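Local structure of PA-I Galactophilic Lectin (Enterobacter cloacae, 6YGQ) at residues T68-R73 against G130-E135. The protein is the calcium-containing N-terminal domain of a PA-IL-like lectin that probably binds sugars. Sequence-based numbering, arbitrary orientation.
Sequences TAPQGR and GEFSVE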
loop_
_atom_site.group_PDB
_atom_site.type_symbol
_atom_site.label_atom_id
_atom_site.label_comp_id
_atom_site.label_asym_id
_atom_site.label_seq_id
_atom_site.Cartn_x
_atom_site.Cartn_y
_atom_site.Cartn_z
ATOM N N THR A 68 8.584 -7.366 -5.480
ATOM C CA THR A 68 7.858 -7.145 -4.239
ATOM C C THR A 68 7.261 -5.742 -4.216
ATOM O O THR A 68 7.770 -4.825 -4.865
ATOM C CB THR A 68 8.753 -7.296 -2.993
ATOM O OG1 THR A 68 9.575 -6.127 -2.846
ATOM C CG2 THR A 68 9.635 -8.524 -3.094
ATOM N N ALA A 69 6.186 -5.582 -3.469
ATOM C CA ALA A 69 5.642 -4.307 -3.031
ATOM C C ALA A 69 5.822 -4.236 -1.524
ATOM O O ALA A 69 6.286 -5.196 -0.896
ATOM C CB ALA A 69 4.161 -4.193 -3.418
ATOM N N PRO A 70 5.504 -3.098 -0.891
ATOM C CA PRO A 70 5.576 -3.074 0.584
ATOM C C PRO A 70 4.842 -4.247 1.216
ATOM O O PRO A 70 5.309 -4.817 2.209
ATOM C CB PRO A 70 4.946 -1.722 0.945
ATOM C CG PRO A 70 5.253 -0.856 -0.254
ATOM C CD PRO A 70 5.142 -1.778 -1.446
ATOM N N GLN A 71 3.716 -4.650 0.629
ATOM C CA GLN A 71 2.933 -5.787 1.099
ATOM C C GLN A 71 3.586 -7.144 0.804
ATOM O O GLN A 71 2.913 -8.163 0.998
ATOM C CB GLN A 71 1.537 -5.741 0.473
ATOM C CG GLN A 71 1.541 -5.698 -1.048
ATOM C CD GLN A 71 0.144 -5.648 -1.634
ATOM O OE1 GLN A 71 -0.781 -5.109 -1.026
ATOM N NE2 GLN A 71 -0.018 -6.216 -2.822
ATOM N N GLY A 72 4.823 -7.246 0.348
ATOM C CA GLY A 72 5.477 -8.528 0.190
ATOM C C GLY A 72 5.648 -8.919 -1.266
ATOM O O GLY A 72 5.388 -8.144 -2.192
ATOM N N ARG A 73 6.097 -10.157 -1.458
ATOM C CA ARG A 73 6.430 -10.646 -2.785
ATOM C C ARG A 73 5.171 -10.963 -3.583
ATOM O O ARG A 73 4.106 -11.258 -3.032
ATOM C CB ARG A 73 7.317 -11.891 -2.698
ATOM C CG ARG A 73 6.621 -13.177 -2.249
ATOM C CD ARG A 73 7.552 -14.366 -2.468
ATOM N NE ARG A 73 7.053 -15.637 -1.945
ATOM C CZ ARG A 73 6.091 -16.359 -2.512
ATOM N NH1 ARG A 73 5.495 -15.930 -3.614
ATOM N NH2 ARG A 73 5.718 -17.509 -1.969
ATOM N N GLY A 130 15.562 -1.282 -6.496
ATOM C CA GLY A 130 14.397 -0.470 -6.227
ATOM C C GLY A 130 14.338 0.032 -4.800
ATOM O O GLY A 130 15.189 -0.255 -3.953
ATOM N N GLU A 131 13.286 0.801 -4.531
ATOM C CA GLU A 131 13.127 1.463 -3.249
ATOM C C GLU A 131 11.646 1.663 -2.969
ATOM O O GLU A 131 10.832 1.755 -3.893
ATOM C CB GLU A 131 13.847 2.820 -3.227
ATOM C CG GLU A 131 13.179 3.852 -4.125
ATOM C CD GLU A 131 13.977 5.131 -4.298
ATOM O OE1 GLU A 131 15.137 5.199 -3.839
ATOM O OE2 GLU A 131 13.428 6.076 -4.905
ATOM N N PHE A 132 11.307 1.738 -1.687
ATOM C CA PHE A 132 9.968 2.102 -1.257
ATOM C C PHE A 132 9.972 3.561 -0.810
ATOM O O PHE A 132 10.946 4.039 -0.219
ATOM C CB PHE A 132 9.476 1.216 -0.108
ATOM C CG PHE A 132 9.302 -0.238 -0.477
ATOM C CD1 PHE A 132 8.898 -0.614 -1.748
ATOM C CD2 PHE A 132 9.538 -1.232 0.462
ATOM C CE1 PHE A 132 8.739 -1.951 -2.075
ATOM C CE2 PHE A 132 9.379 -2.570 0.140
ATOM C CZ PHE A 132 8.980 -2.929 -1.128
ATOM N N SER A 133 8.888 4.265 -1.122
ATOM C CA SER A 133 8.619 5.583 -0.566
ATOM C C SER A 133 7.732 5.413 0.660
ATOM O O SER A 133 6.675 4.780 0.580
ATOM C CB SER A 133 7.930 6.477 -1.595
ATOM O OG SER A 133 8.795 6.760 -2.677
ATOM N N VAL A 134 8.160 5.974 1.790
ATOM C CA VAL A 134 7.482 5.778 3.065
ATOM C C VAL A 134 7.237 7.126 3.728
ATOM O O VAL A 134 8.124 7.986 3.757
ATOM C CB VAL A 134 8.294 4.862 4.006
ATOM C CG1 VAL A 134 7.485 4.539 5.253
ATOM C CG2 VAL A 134 8.723 3.589 3.290
ATOM N N GLU A 135 6.030 7.302 4.264
ATOM C CA GLU A 135 5.659 8.470 5.049
ATOM C C GLU A 135 5.306 8.033 6.466
ATOM O O GLU A 135 4.751 6.949 6.673
ATOM C CB GLU A 135 4.467 9.210 4.421
ATOM C CG GLU A 135 4.666 9.624 2.969
ATOM C CD GLU A 135 3.350 9.843 2.231
ATOM O OE1 GLU A 135 2.297 9.968 2.895
ATOM O OE2 GLU A 135 3.371 9.892 0.982
#
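With chi1 at -65°, Phe132 sets CG beside its own backbone N and opposite its carbonyl carbon, and this throws the ring out from strand 129-139 onto the turn at Pro70. Pro70 covers one face with its own ring tilted against the aromatic plane: CG sits 4.0 Å from the centroid of the Phe132 ring and only 12° off the ring normal, a well-centred CH-pi contact. Pro70 CD rides beside it, 3.7 Å from Phe132 CE1. Farther out the ring reaches the backbone, where Phe132 CZ comes to 3.4 Å from Ala69 C and 3.5 Å from Pro70 N. Residues 69-72 make a type I beta turn that joins strands 67-69 and 72-73 as a tight antiparallel hairpin, closed by two backbone hydrogen bonds, Gly72 N to Ala69 O (2.8 Å) and Ala69 N to Gly72 O (3.0 Å). Strand 49-59 pairs with both strand 67-69 and strand 129-139 in one antiparallel sheet of this PA-IL-like fold, and its Ala58 also touches Phe132. At the edge of the ring, near its plane, Thr68 OG1 stands 3.7 Å from Phe132 CZ; that hydroxyl is hydrogen-bonded to Ala58 O, and the Thr68 side chain lies about 9 Å from the calcium ion. Beyond the turn, Gln71 NE2 hydrogen-bonds to Gly56 O of the second subunit, whose own Gln71 packs on Ala69 and Pro70.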